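Local coordinates for protein SusD homolog (Bacteroides thetaiotaomicron, PDB 4MRU) that probably binds mucin O-glycans at the cell surface as a TPR-like SusD homologue, and also binds magnesium, at residues K111-T116 with Y322-A327; R196-S201 with D237-H242; N478-L483 with G492-G497; K485-N490 with G496-W501. All blocks are in the same frame, centred on the assembly; numbering follows the deposited sequence. Where two conformers were deposited one is given.

Contact 1: residues K111-T116 with Y322-A327. With EDO (1,2-ethanediol), chain F.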
loop_
_atom_site.group_PDB
_atom_site.type_symbol
_atom_site.label_atom_id
_atom_site.label_comp_id
_atom_site.label_asym_id
_atom_site.label_seq_id
_atom_site.Cartn_x
_atom_site.Cartn_y
_atom_site.Cartn_z
ATOM N N LYS A 111 10.489 7.542 -16.051
ATOM C CA LYS A 111 9.738 6.346 -16.366
ATOM C C LYS A 111 9.467 5.491 -15.118
ATOM O O LYS A 111 8.375 5.029 -14.891
ATOM C CB LYS A 111 10.525 5.575 -17.462
ATOM C CG LYS A 111 9.862 4.334 -18.016
ATOM C CD LYS A 111 10.632 3.757 -19.246
ATOM C CE LYS A 111 10.568 4.648 -20.456
ATOM N NZ LYS A 111 11.376 4.079 -21.561
ATOM N N LEU A 112 10.492 5.270 -14.315
ATOM C CA LEU A 112 10.386 4.457 -13.118
ATOM C C LEU A 112 9.438 5.096 -12.116
ATOM O O LEU A 112 8.660 4.397 -11.493
ATOM C CB LEU A 112 11.782 4.263 -12.483
ATOM C CG LEU A 112 11.893 3.656 -11.101
ATOM C CD1 LEU A 112 11.244 2.274 -11.126
ATOM C CD2 LEU A 112 13.348 3.565 -10.649
ATOM N N LEU A 113 9.472 6.425 -11.999
ATOM C CA LEU A 113 8.601 7.097 -11.068
ATOM C C LEU A 113 7.162 7.044 -11.562
ATOM O O LEU A 113 6.250 6.842 -10.764
ATOM C CB LEU A 113 9.037 8.526 -10.862
ATOM C CG LEU A 113 10.324 8.639 -10.062
ATOM C CD1 LEU A 113 10.835 10.046 -10.179
ATOM C CD2 LEU A 113 10.138 8.245 -8.591
ATOM N N ARG A 114 6.947 7.175 -12.864
ATOM C CA ARG A 114 5.595 7.063 -13.381
ATOM C C ARG A 114 5.002 5.666 -13.096
ATOM O O ARG A 114 3.845 5.543 -12.691
ATOM C CB ARG A 114 5.566 7.378 -14.849
ATOM C CG ARG A 114 4.242 7.015 -15.506
ATOM C CD ARG A 114 4.208 7.669 -16.868
ATOM N NE ARG A 114 3.102 7.199 -17.691
ATOM C CZ ARG A 114 3.174 6.235 -18.593
ATOM N NH1 ARG A 114 4.299 5.542 -18.817
ATOM N NH2 ARG A 114 2.090 5.959 -19.297
ATOM N N VAL A 115 5.776 4.618 -13.327
ATOM C CA VAL A 115 5.310 3.303 -13.006
ATOM C C VAL A 115 4.986 3.224 -11.508
ATOM O O VAL A 115 3.966 2.683 -11.109
ATOM C CB VAL A 115 6.344 2.221 -13.365
ATOM C CG1 VAL A 115 5.944 0.890 -12.772
ATOM C CG2 VAL A 115 6.517 2.116 -14.880
ATOM N N THR A 116 5.881 3.715 -10.668
ATOM C CA THR A 116 5.681 3.612 -9.232
ATOM C C THR A 116 4.370 4.311 -8.788
ATOM O O THR A 116 3.632 3.791 -7.981
ATOM C CB THR A 116 6.910 4.198 -8.493
ATOM O OG1 THR A 116 8.094 3.526 -8.935
ATOM C CG2 THR A 116 6.766 4.077 -6.982
ATOM N N TYR A 322 8.533 9.571 3.986
ATOM C CA TYR A 322 7.517 8.678 3.520
ATOM C C TYR A 322 8.188 7.372 3.070
ATOM O O TYR A 322 9.129 7.412 2.244
ATOM C CB TYR A 322 6.739 9.296 2.372
ATOM C CG TYR A 322 5.988 10.543 2.691
ATOM C CD1 TYR A 322 4.682 10.496 3.180
ATOM C CD2 TYR A 322 6.549 11.788 2.474
ATOM C CE1 TYR A 322 3.968 11.664 3.455
ATOM C CE2 TYR A 322 5.863 12.959 2.793
ATOM C CZ TYR A 322 4.551 12.884 3.254
ATOM O OH TYR A 322 3.851 14.046 3.550
ATOM N N VAL A 323 7.709 6.228 3.558
ATOM C CA VAL A 323 8.401 4.953 3.339
ATOM C C VAL A 323 7.775 4.255 2.158
ATOM O O VAL A 323 6.607 3.852 2.218
ATOM C CB VAL A 323 8.370 4.054 4.613
ATOM C CG1 VAL A 323 9.059 2.710 4.378
ATOM C CG2 VAL A 323 9.014 4.754 5.821
ATOM N N TRP A 324 8.538 4.118 1.064
ATOM C CA TRP A 324 8.019 3.445 -0.129
ATOM C C TRP A 324 8.182 1.915 -0.117
ATOM O O TRP A 324 7.239 1.206 -0.329
ATOM C CB TRP A 324 8.729 3.935 -1.349
ATOM C CG TRP A 324 8.490 5.376 -1.716
ATOM C CD1 TRP A 324 7.805 6.300 -1.026
ATOM C CD2 TRP A 324 8.973 6.013 -2.883
ATOM N NE1 TRP A 324 7.821 7.510 -1.698
ATOM C CE2 TRP A 324 8.525 7.338 -2.860
ATOM C CE3 TRP A 324 9.735 5.582 -3.964
ATOM C CZ2 TRP A 324 8.827 8.255 -3.889
ATOM C CZ3 TRP A 324 9.988 6.449 -5.004
ATOM C CH2 TRP A 324 9.549 7.779 -4.955
HETATM N N MSE A 325 9.394 1.426 0.088
HETATM C CA MSE A 325 9.671 -0.000 -0.004
HETATM C C MSE A 325 10.820 -0.316 0.896
HETATM O O MSE A 325 11.844 0.351 0.871
HETATM C CB MSE A 325 9.996 -0.370 -1.448
HETATM C CG MSE A 325 10.411 -1.844 -1.460
HETATM SE SE MSE A 325 9.186 -3.169 -2.203
HETATM C CE MSE A 325 8.670 -2.086 -3.785
ATOM N N THR A 326 10.638 -1.361 1.716
ATOM C CA THR A 326 11.656 -1.757 2.662
ATOM C C THR A 326 12.164 -3.186 2.455
ATOM O O THR A 326 11.532 -4.044 1.826
ATOM C CB THR A 326 11.136 -1.711 4.092
ATOM O OG1 THR A 326 10.140 -2.747 4.251
ATOM C CG2 THR A 326 10.597 -0.332 4.418
ATOM N N ALA A 327 13.333 -3.415 3.004
ATOM C CA ALA A 327 13.924 -4.757 3.049
ATOM C C ALA A 327 12.988 -5.773 3.663
ATOM O O ALA A 327 12.928 -6.889 3.192
ATOM C CB ALA A 327 15.229 -4.719 3.809
HETATM C C1 EDO F . 5.262 2.513 -3.623
HETATM O O1 EDO F . 3.931 2.051 -3.876
HETATM C C2 EDO F . 5.202 2.959 -2.203
HETATM O O2 EDO F . 4.920 1.766 -1.494
#
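Buried apolar packing joins Leu113 and Thr116 of helix 104-125 to Trp324 of strand 322-325, deep inside the helical body of the protein. The touching point is narrow: one methyl, Leu113 CD2, meets the far end of the indole, 3.7 Å from Trp324 CH2. It arrives at the ring edge, near the ring plane, and the two side chains cross at about a right angle. Trp324 belongs to the short two-stranded antiparallel sheet that it forms with strand 239-241, where Trp324 and Met325 together face Ala239 in a classic beta bulge. Its side chain points from there toward the helix, and Val35 and Phe241 add to its surroundings. Thr116 contributes its methyl, CG2, which approaches the indole obliquely at 4.5 Å from Trp324 CZ3 and lies 4.0 Å from C1 of a bound 1,2-ethanediol. The hydroxyl is turned back beside the backbone N (chi1 -56°) and donates to Leu112 O at 2.8 Å, reaching that carbonyl from the face opposite to Thr116 N, so two donors grip one oxygen. With an alanine here, both CG2 and the hydroxyl go, which would probably open a gap beside the indole and leave Leu112 O with only the backbone N of these two donors. The diol, probably taken up from the crystallisation liquor, donates from O2 to Trp324 O at 2.7 Å.

Contact 2: residues R196-S201 with D237-H242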
loop_
_atom_site.group_PDB
_atom_site.type_symbol
_atom_site.label_atom_id
_atom_site.label_comp_id
_atom_site.label_asym_id
_atom_site.label_seq_id
_atom_site.Cartn_x
_atom_site.Cartn_y
_atom_site.Cartn_z
ATOM N N ARG A 196 18.331 0.893 -8.843
ATOM C CA ARG A 196 18.124 -0.446 -9.442
ATOM C C ARG A 196 17.582 -1.485 -8.440
ATOM O O ARG A 196 16.725 -2.290 -8.791
ATOM C CB ARG A 196 19.401 -0.987 -10.102
ATOM C CG ARG A 196 19.789 -0.138 -11.313
ATOM C CD ARG A 196 20.898 -0.807 -12.106
ATOM N NE ARG A 196 20.357 -1.960 -12.775
ATOM C CZ ARG A 196 20.874 -3.180 -12.765
ATOM N NH1 ARG A 196 21.997 -3.461 -12.133
ATOM N NH2 ARG A 196 20.247 -4.130 -13.434
ATOM N N LEU A 197 18.077 -1.469 -7.207
ATOM C CA LEU A 197 17.554 -2.342 -6.182
ATOM C C LEU A 197 16.067 -2.096 -6.013
ATOM O O LEU A 197 15.236 -3.046 -5.955
ATOM C CB LEU A 197 18.274 -2.125 -4.858
ATOM C CG LEU A 197 19.773 -2.463 -4.854
ATOM C CD1 LEU A 197 20.345 -2.143 -3.474
ATOM C CD2 LEU A 197 19.982 -3.909 -5.230
ATOM N N PHE A 198 15.710 -0.820 -5.948
ATOM C CA PHE A 198 14.304 -0.485 -5.773
ATOM C C PHE A 198 13.492 -0.968 -6.974
ATOM O O PHE A 198 12.403 -1.542 -6.822
ATOM C CB PHE A 198 14.097 1.020 -5.575
ATOM C CG PHE A 198 12.685 1.428 -5.676
ATOM C CD1 PHE A 198 11.802 1.133 -4.644
ATOM C CD2 PHE A 198 12.214 2.073 -6.798
ATOM C CE1 PHE A 198 10.468 1.487 -4.733
ATOM C CE2 PHE A 198 10.885 2.417 -6.894
ATOM C CZ PHE A 198 10.021 2.145 -5.847
ATOM N N LEU A 199 13.985 -0.687 -8.161
ATOM C CA LEU A 199 13.256 -1.119 -9.377
ATOM C C LEU A 199 13.005 -2.617 -9.385
ATOM O O LEU A 199 11.905 -3.081 -9.707
ATOM C CB LEU A 199 14.047 -0.704 -10.612
ATOM C CG LEU A 199 13.484 -0.921 -11.999
ATOM C CD1 LEU A 199 14.100 0.116 -12.930
ATOM C CD2 LEU A 199 13.763 -2.322 -12.493
ATOM N N HIS A 200 14.029 -3.384 -9.042
ATOM C CA HIS A 200 13.873 -4.854 -8.958
ATOM C C HIS A 200 12.889 -5.296 -7.869
ATOM O O HIS A 200 12.169 -6.285 -8.024
ATOM C CB HIS A 200 15.222 -5.503 -8.759
ATOM C CG HIS A 200 16.185 -5.208 -9.861
ATOM N ND1 HIS A 200 17.538 -5.000 -9.638
ATOM C CD2 HIS A 200 15.984 -4.990 -11.179
ATOM C CE1 HIS A 200 18.127 -4.745 -10.793
ATOM N NE2 HIS A 200 17.199 -4.698 -11.732
ATOM N N SER A 201 12.882 -4.580 -6.759
ATOM C CA SER A 201 11.956 -4.850 -5.692
ATOM C C SER A 201 10.492 -4.573 -6.152
ATOM O O SER A 201 9.609 -5.325 -5.869
ATOM C CB SER A 201 12.323 -4.022 -4.455
ATOM O OG SER A 201 13.684 -4.245 -4.086
ATOM N N ASP A 237 19.259 0.405 2.344
ATOM C CA ASP A 237 18.843 0.599 0.976
ATOM C C ASP A 237 17.320 0.827 0.820
ATOM O O ASP A 237 16.834 0.847 -0.286
ATOM C CB ASP A 237 19.304 -0.595 0.136
ATOM C CG ASP A 237 20.823 -0.639 -0.007
ATOM O OD1 ASP A 237 21.413 0.470 -0.076
ATOM O OD2 ASP A 237 21.408 -1.742 -0.076
ATOM N N ASN A 238 16.583 0.947 1.915
ATOM C CA ASN A 238 15.149 1.177 1.832
ATOM C C ASN A 238 14.901 2.444 1.022
ATOM O O ASN A 238 15.687 3.395 1.119
ATOM C CB ASN A 238 14.520 1.347 3.230
ATOM C CG ASN A 238 14.557 0.067 4.071
ATOM O OD1 ASN A 238 14.764 -1.027 3.561
ATOM N ND2 ASN A 238 14.300 0.215 5.366
ATOM N N ALA A 239 13.797 2.465 0.282
ATOM C CA ALA A 239 13.377 3.610 -0.514
ATOM C C ALA A 239 12.465 4.489 0.348
ATOM O O ALA A 239 11.335 4.088 0.667
ATOM C CB ALA A 239 12.640 3.158 -1.734
ATOM N N LEU A 240 12.989 5.646 0.742
ATOM C CA LEU A 240 12.266 6.600 1.542
ATOM C C LEU A 240 12.296 7.917 0.813
ATOM O O LEU A 240 13.375 8.333 0.330
ATOM C CB LEU A 240 12.939 6.801 2.880
ATOM C CG LEU A 240 12.696 5.888 4.071
ATOM C CD1 LEU A 240 12.817 4.441 3.715
ATOM C CD2 LEU A 240 13.714 6.308 5.133
ATOM N N PHE A 241 11.161 8.619 0.766
ATOM C CA PHE A 241 11.131 9.993 0.255
ATOM C C PHE A 241 11.316 10.905 1.450
ATOM O O PHE A 241 10.439 11.042 2.306
ATOM C CB PHE A 241 9.842 10.271 -0.524
ATOM C CG PHE A 241 9.698 11.674 -1.019
ATOM C CD1 PHE A 241 10.735 12.308 -1.712
ATOM C CD2 PHE A 241 8.495 12.356 -0.846
ATOM C CE1 PHE A 241 10.589 13.577 -2.216
ATOM C CE2 PHE A 241 8.345 13.635 -1.349
ATOM C CZ PHE A 241 9.388 14.249 -2.018
ATOM N N HIS A 242 12.486 11.524 1.520
ATOM C CA HIS A 242 12.821 12.413 2.591
ATOM C C HIS A 242 12.309 13.807 2.298
ATOM O O HIS A 242 12.402 14.320 1.157
ATOM C CB HIS A 242 14.354 12.479 2.761
ATOM C CG HIS A 242 14.990 11.156 2.985
ATOM N ND1 HIS A 242 15.332 10.325 1.948
ATOM C CD2 HIS A 242 15.319 10.495 4.119
ATOM C CE1 HIS A 242 15.880 9.222 2.425
ATOM N NE2 HIS A 242 15.863 9.291 3.739
#
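Phe198 sets one ortho carbon against the methyl group of Ala239, which approaches the ring obliquely, with CD1 3.6 Å from Ala239 CB and CE1 following at 4.1 Å from the same methyl. Because CG stands anti to the backbone N (chi1 168°), the phenyl leaves helix 192-209 in the direction of the strand, where it also touches Met325 of strand 322-325 and Thr116 of helix 104-125. The ring is thus a wedge between a helix and a two-stranded antiparallel sheet, and the small side chain of Ala239 is consistent with the close approach of Phe198 CA and Ala239 CA, 6.7 Å. One residue earlier on the helix, Leu197 applies its CD1 methyl to the side chain of Asp237, 3.6 Å from OD2. The acid's other oxygen, OD1, is hydrogen-bonded to Gln194 NE2, one turn back on the same helix. The turn carrying these side chains is tied internally: Ser201 OG donates to Leu197 O at 2.7 Å from above the carbonyl plane (40° out of it), while Ser201 N reaches the oxygen from the opposite face. Ser201 OG is also hydrogen-bonded to Ile232 N, in the loop between helix 216-229 and strand 239-241. Since no hydrogen bond or ion pair crosses between 196-201 and 237-242, their attachment rests on van der Waals contact.

Contact 3: residues N478-L483 with G492-G497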
loop_
_atom_site.group_PDB
_atom_site.type_symbol
_atom_site.label_atom_id
_atom_site.label_comp_id
_atom_site.label_asym_id
_atom_site.label_seq_id
_atom_site.Cartn_x
_atom_site.Cartn_y
_atom_site.Cartn_z
ATOM N N ASN A 478 -16.399 2.651 -22.172
ATOM C CA ASN A 478 -15.536 1.552 -22.613
ATOM C C ASN A 478 -14.726 0.981 -21.453
ATOM O O ASN A 478 -14.581 -0.228 -21.339
ATOM C CB ASN A 478 -14.604 1.999 -23.772
ATOM C CG ASN A 478 -15.378 2.248 -25.054
ATOM O OD1 ASN A 478 -16.401 1.600 -25.304
ATOM N ND2 ASN A 478 -14.910 3.195 -25.880
ATOM N N ALA A 479 -14.225 1.850 -20.569
ATOM C CA ALA A 479 -13.479 1.385 -19.400
ATOM C C ALA A 479 -14.315 0.428 -18.538
ATOM O O ALA A 479 -13.818 -0.595 -18.051
ATOM C CB ALA A 479 -13.018 2.542 -18.562
ATOM N N ILE A 480 -15.579 0.776 -18.333
ATOM C CA ILE A 480 -16.414 -0.029 -17.434
ATOM C C ILE A 480 -16.677 -1.374 -18.085
ATOM O O ILE A 480 -16.657 -2.378 -17.413
ATOM C CB ILE A 480 -17.712 0.667 -17.108
ATOM C CG1 ILE A 480 -17.392 1.901 -16.246
ATOM C CG2 ILE A 480 -18.624 -0.278 -16.381
ATOM C CD1 ILE A 480 -18.551 2.827 -16.039
ATOM N N ASN A 481 -16.849 -1.389 -19.403
ATOM C CA ASN A 481 -16.959 -2.639 -20.138
ATOM C C ASN A 481 -15.727 -3.529 -20.036
ATOM O O ASN A 481 -15.885 -4.729 -19.842
ATOM C CB ASN A 481 -17.338 -2.372 -21.611
ATOM C CG ASN A 481 -18.800 -1.952 -21.748
ATOM O OD1 ASN A 481 -19.593 -2.128 -20.832
ATOM N ND2 ASN A 481 -19.138 -1.347 -22.858
ATOM N N VAL A 482 -14.538 -2.924 -20.073
ATOM C CA VAL A 482 -13.276 -3.610 -19.876
ATOM C C VAL A 482 -13.135 -4.128 -18.447
ATOM O O VAL A 482 -12.770 -5.276 -18.261
ATOM C CB VAL A 482 -12.061 -2.703 -20.243
ATOM C CG1 VAL A 482 -10.749 -3.350 -19.854
ATOM C CG2 VAL A 482 -12.080 -2.418 -21.744
ATOM N N LEU A 483 -13.506 -3.316 -17.454
ATOM C CA LEU A 483 -13.530 -3.767 -16.061
ATOM C C LEU A 483 -14.401 -4.999 -15.880
ATOM O O LEU A 483 -13.980 -5.987 -15.258
ATOM C CB LEU A 483 -14.049 -2.625 -15.178
ATOM C CG LEU A 483 -14.302 -2.902 -13.711
ATOM C CD1 LEU A 483 -12.994 -3.007 -12.951
ATOM C CD2 LEU A 483 -15.126 -1.769 -13.113
ATOM N N GLY A 492 -22.129 -5.438 -10.574
ATOM C CA GLY A 492 -22.816 -4.269 -11.089
ATOM C C GLY A 492 -21.924 -3.278 -11.802
ATOM O O GLY A 492 -22.293 -2.093 -11.953
ATOM N N GLY A 493 -20.752 -3.685 -12.233
ATOM C CA GLY A 493 -19.944 -2.784 -13.043
ATOM C C GLY A 493 -19.081 -1.896 -12.171
ATOM O O GLY A 493 -18.291 -2.411 -11.357
ATOM N N ASP A 494 -19.202 -0.577 -12.348
ATOM C CA ASP A 494 -18.330 0.372 -11.637
ATOM C C ASP A 494 -18.816 0.550 -10.197
ATOM O O ASP A 494 -19.406 1.559 -9.851
ATOM C CB ASP A 494 -18.255 1.715 -12.350
ATOM C CG ASP A 494 -17.359 2.721 -11.659
ATOM O OD1 ASP A 494 -16.358 2.340 -11.004
ATOM O OD2 ASP A 494 -17.614 3.949 -11.835
ATOM N N THR A 495 -18.538 -0.466 -9.388
ATOM C CA THR A 495 -18.842 -0.440 -7.970
ATOM C C THR A 495 -17.640 -0.891 -7.163
ATOM O O THR A 495 -16.731 -1.523 -7.666
ATOM C CB THR A 495 -19.975 -1.374 -7.635
ATOM O OG1 THR A 495 -19.533 -2.756 -7.746
ATOM C CG2 THR A 495 -21.172 -1.162 -8.569
ATOM N N GLY A 496 -17.718 -0.667 -5.868
ATOM C CA GLY A 496 -16.733 -1.164 -4.946
ATOM C C GLY A 496 -16.720 -2.694 -4.801
ATOM O O GLY A 496 -15.792 -3.214 -4.201
ATOM N N GLY A 497 -17.744 -3.396 -5.270
ATOM C CA GLY A 497 -17.787 -4.846 -5.174
ATOM C C GLY A 497 -17.103 -5.628 -6.293
ATOM O O GLY A 497 -16.748 -6.813 -6.148
#
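The flat peptide group joining Gly493 to Asp494 takes two methyls of helix 473-486 over the same face: Leu483 CD2, 3.7 Å from Gly493 O, and Ile480 CG2, 4.1 Å from Asp494 N. At the oxygen end of this peptide, Gly493 O accepts Thr495 N at 2.8 Å. The carboxylate of Asp494, the other flat group, is bonded to Tyr469 OH (OD2), Arg461 (a salt bridge to OD1) and Tyr464 N (also OD1), and what Ile480 meets is the methylene: Ile480 CD1 lies 3.9 Å from Asp494 CB, and the two side chains cross at about a right angle. CG stands anti to the Asp494 backbone N (chi1 -180°), which leaves the charged end farther from Ile480 CD1 than the methylene is. Gly493 adopts backbone angles at which a CB would be jammed against the carbonyl of Gly492, and such a CB would lie in contact with Ile480 CG2. The loop that folds back on the helix it follows contains two compact turns: Asp494 is the centre of an inverse gamma turn, and directly after it Thr495 OG1 accepts Gly497 N at 3.1 Å, closing an ST turn.

Contact 4: residues K485-N490 with G496-W501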
loop_
_atom_site.group_PDB
_atom_site.type_symbol
_atom_site.label_atom_id
_atom_site.label_comp_id
_atom_site.label_asym_id
_atom_site.label_seq_id
_atom_site.Cartn_x
_atom_site.Cartn_y
_atom_site.Cartn_z
ATOM N N LYS A 485 -15.376 -7.220 -18.267
ATOM C CA LYS A 485 -14.823 -8.344 -18.987
ATOM C C LYS A 485 -13.597 -8.978 -18.298
ATOM O O LYS A 485 -13.443 -10.212 -18.308
ATOM C CB LYS A 485 -14.441 -7.917 -20.414
ATOM C CG LYS A 485 -15.623 -7.869 -21.383
ATOM C CD LYS A 485 -15.198 -7.571 -22.825
ATOM C CE LYS A 485 -14.688 -8.826 -23.538
ATOM N NZ LYS A 485 -14.529 -8.687 -25.017
ATOM N N GLU A 486 -12.733 -8.138 -17.729
ATOM C CA GLU A 486 -11.549 -8.574 -16.997
ATOM C C GLU A 486 -11.800 -9.203 -15.629
ATOM O O GLU A 486 -10.881 -9.789 -15.070
ATOM C CB GLU A 486 -10.630 -7.392 -16.668
ATOM C CG GLU A 486 -9.835 -6.801 -17.778
ATOM C CD GLU A 486 -8.659 -5.975 -17.236
ATOM O OE1 GLU A 486 -8.854 -4.909 -16.564
ATOM O OE2 GLU A 486 -7.540 -6.400 -17.534
ATOM N N SER A 487 -12.996 -9.032 -15.063
ATOM C CA SER A 487 -13.263 -9.335 -13.660
ATOM C C SER A 487 -13.640 -10.789 -13.476
ATOM O O SER A 487 -14.432 -11.331 -14.243
ATOM C CB SER A 487 -14.403 -8.472 -13.109
ATOM O OG SER A 487 -14.518 -8.574 -11.673
ATOM N N SER A 488 -13.090 -11.406 -12.437
ATOM C CA SER A 488 -13.541 -12.737 -12.031
ATOM C C SER A 488 -14.853 -12.649 -11.262
ATOM O O SER A 488 -15.478 -13.659 -10.999
ATOM C CB SER A 488 -12.482 -13.401 -11.166
ATOM O OG SER A 488 -12.346 -12.761 -9.902
ATOM N N ASN A 489 -15.260 -11.430 -10.884
ATOM C CA ASN A 489 -16.462 -11.254 -10.092
ATOM C C ASN A 489 -17.028 -9.857 -10.234
ATOM O O ASN A 489 -16.678 -8.950 -9.485
ATOM C CB ASN A 489 -16.174 -11.556 -8.626
ATOM C CG ASN A 489 -17.415 -11.519 -7.776
ATOM O OD1 ASN A 489 -18.536 -11.414 -8.273
ATOM N ND2 ASN A 489 -17.225 -11.582 -6.486
ATOM N N ASN A 490 -17.885 -9.707 -11.220
ATOM C CA ASN A 490 -18.548 -8.442 -11.506
ATOM C C ASN A 490 -19.718 -8.270 -10.583
ATOM O O ASN A 490 -20.563 -9.164 -10.460
ATOM C CB ASN A 490 -19.019 -8.404 -12.949
ATOM C CG ASN A 490 -19.781 -7.146 -13.277
ATOM O OD1 ASN A 490 -19.434 -6.043 -12.830
ATOM N ND2 ASN A 490 -20.785 -7.286 -14.098
ATOM N N GLY A 496 -17.718 -0.667 -5.868
ATOM C CA GLY A 496 -16.733 -1.164 -4.946
ATOM C C GLY A 496 -16.720 -2.694 -4.801
ATOM O O GLY A 496 -15.792 -3.214 -4.201
ATOM N N GLY A 497 -17.744 -3.396 -5.270
ATOM C CA GLY A 497 -17.787 -4.846 -5.174
ATOM C C GLY A 497 -17.103 -5.628 -6.293
ATOM O O GLY A 497 -16.748 -6.813 -6.148
ATOM N N THR A 498 -16.895 -4.961 -7.408
ATOM C CA THR A 498 -16.384 -5.609 -8.596
ATOM C C THR A 498 -14.888 -5.838 -8.426
ATOM O O THR A 498 -14.184 -4.935 -8.015
ATOM C CB THR A 498 -16.682 -4.750 -9.830
ATOM O OG1 THR A 498 -18.096 -4.766 -10.082
ATOM C CG2 THR A 498 -15.978 -5.284 -11.060
ATOM N N HIS A 499 -14.412 -7.047 -8.739
ATOM C CA HIS A 499 -12.993 -7.359 -8.585
ATOM C C HIS A 499 -12.194 -6.756 -9.742
ATOM O O HIS A 499 -12.593 -6.855 -10.918
ATOM C CB HIS A 499 -12.745 -8.878 -8.551
ATOM C CG HIS A 499 -13.214 -9.561 -7.295
ATOM N ND1 HIS A 499 -12.670 -10.746 -6.858
ATOM C CD2 HIS A 499 -14.168 -9.231 -6.387
ATOM C CE1 HIS A 499 -13.268 -11.118 -5.736
ATOM N NE2 HIS A 499 -14.181 -10.223 -5.434
ATOM N N VAL A 500 -11.028 -6.232 -9.428
ATOM C CA VAL A 500 -10.041 -5.906 -10.458
ATOM C C VAL A 500 -9.446 -7.205 -11.012
ATOM O O VAL A 500 -9.528 -8.257 -10.369
ATOM C CB VAL A 500 -8.923 -4.935 -9.955
ATOM C CG1 VAL A 500 -9.549 -3.666 -9.324
ATOM C CG2 VAL A 500 -8.009 -5.604 -8.980
ATOM N N TRP A 501 -8.763 -7.088 -12.157
ATOM C CA TRP A 501 -8.314 -8.276 -12.899
ATOM C C TRP A 501 -7.431 -9.229 -12.088
ATOM O O TRP A 501 -7.605 -10.428 -12.191
ATOM C CB TRP A 501 -7.597 -7.845 -14.197
ATOM C CG TRP A 501 -6.865 -8.956 -14.891
ATOM C CD1 TRP A 501 -7.402 -9.985 -15.593
ATOM C CD2 TRP A 501 -5.451 -9.113 -14.956
ATOM N NE1 TRP A 501 -6.401 -10.796 -16.085
ATOM C CE2 TRP A 501 -5.194 -10.289 -15.673
ATOM C CE3 TRP A 501 -4.370 -8.379 -14.459
ATOM C CZ2 TRP A 501 -3.900 -10.724 -15.941
ATOM C CZ3 TRP A 501 -3.071 -8.845 -14.700
ATOM C CH2 TRP A 501 -2.867 -9.991 -15.449
HETATM O O HOH W 1 -9.433 -4.793 -13.863
HETATM O O HOH W 2 -10.901 -10.588 -11.085
#
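Glu486 of helix 473-486 lies against Trp501 with its carboxylate and the indole nearly parallel (planes 2° apart), OE2 being 3.6 Å from Trp501 CB. Its backbone O sits in the ring plane at the edge, near CD1, and a water accepts from Trp501 N and donates to Glu486 OE1. Next comes Ser487, whose OG, set anti to the backbone N (chi1 -169°), donates in the carbonyl plane, on a lone pair, to His499 O at 2.7 Å; it also accepts Asn489 N at 3.1 Å, an ST turn. A second water accepts from Ser488 N and donates to Val500 O, bridging the segments. Asn489 grips His499 twice: Asn489 O accepts His499 N at 3.1 Å, nearly straight (165°), and Asn489 CB stands over the imidazole face in a CH-pi contact, 3.8 Å from the ring centroid. Replacing His499 by an alanine would probably uncover Asn489 CB and leave Asp503 O without the hydrogen bond of ND1. Asn490 OD1 comes alongside Thr498 but is itself hydrogen-bonded to Gly493 N. The Glu486-Trp501 end abuts helix 152-173, whose first backbone N atoms (Gln152, Lys153) bond the carboxylate and probably steady its charge, and Trp501 rests on both and Met157.

The four contacts fall into two pairs. Contacts 1 and 2 have centres about 6 Å apart and share one small sheet, in which Trp324 N probably bonds Ala239 O (2.8 Å). Contacts 3 and 4, centres about 7 Å apart, both use helix 473-486 and the loop after it, overlap at Gly496 and Gly497, and are joined where Thr498 OG1 meets Gly493 O at 2.7 Å. The pairs do not touch: contacts 1 and 4 keep about 13 Å between nearest atoms, and contacts 2 and 3 lie on opposite sides of the chain's centre. All are remote from Asn373, the magnesium-binding residue; the bound diol lies at contact 1, about 5 Å from the Phe198 side chain of contact 2.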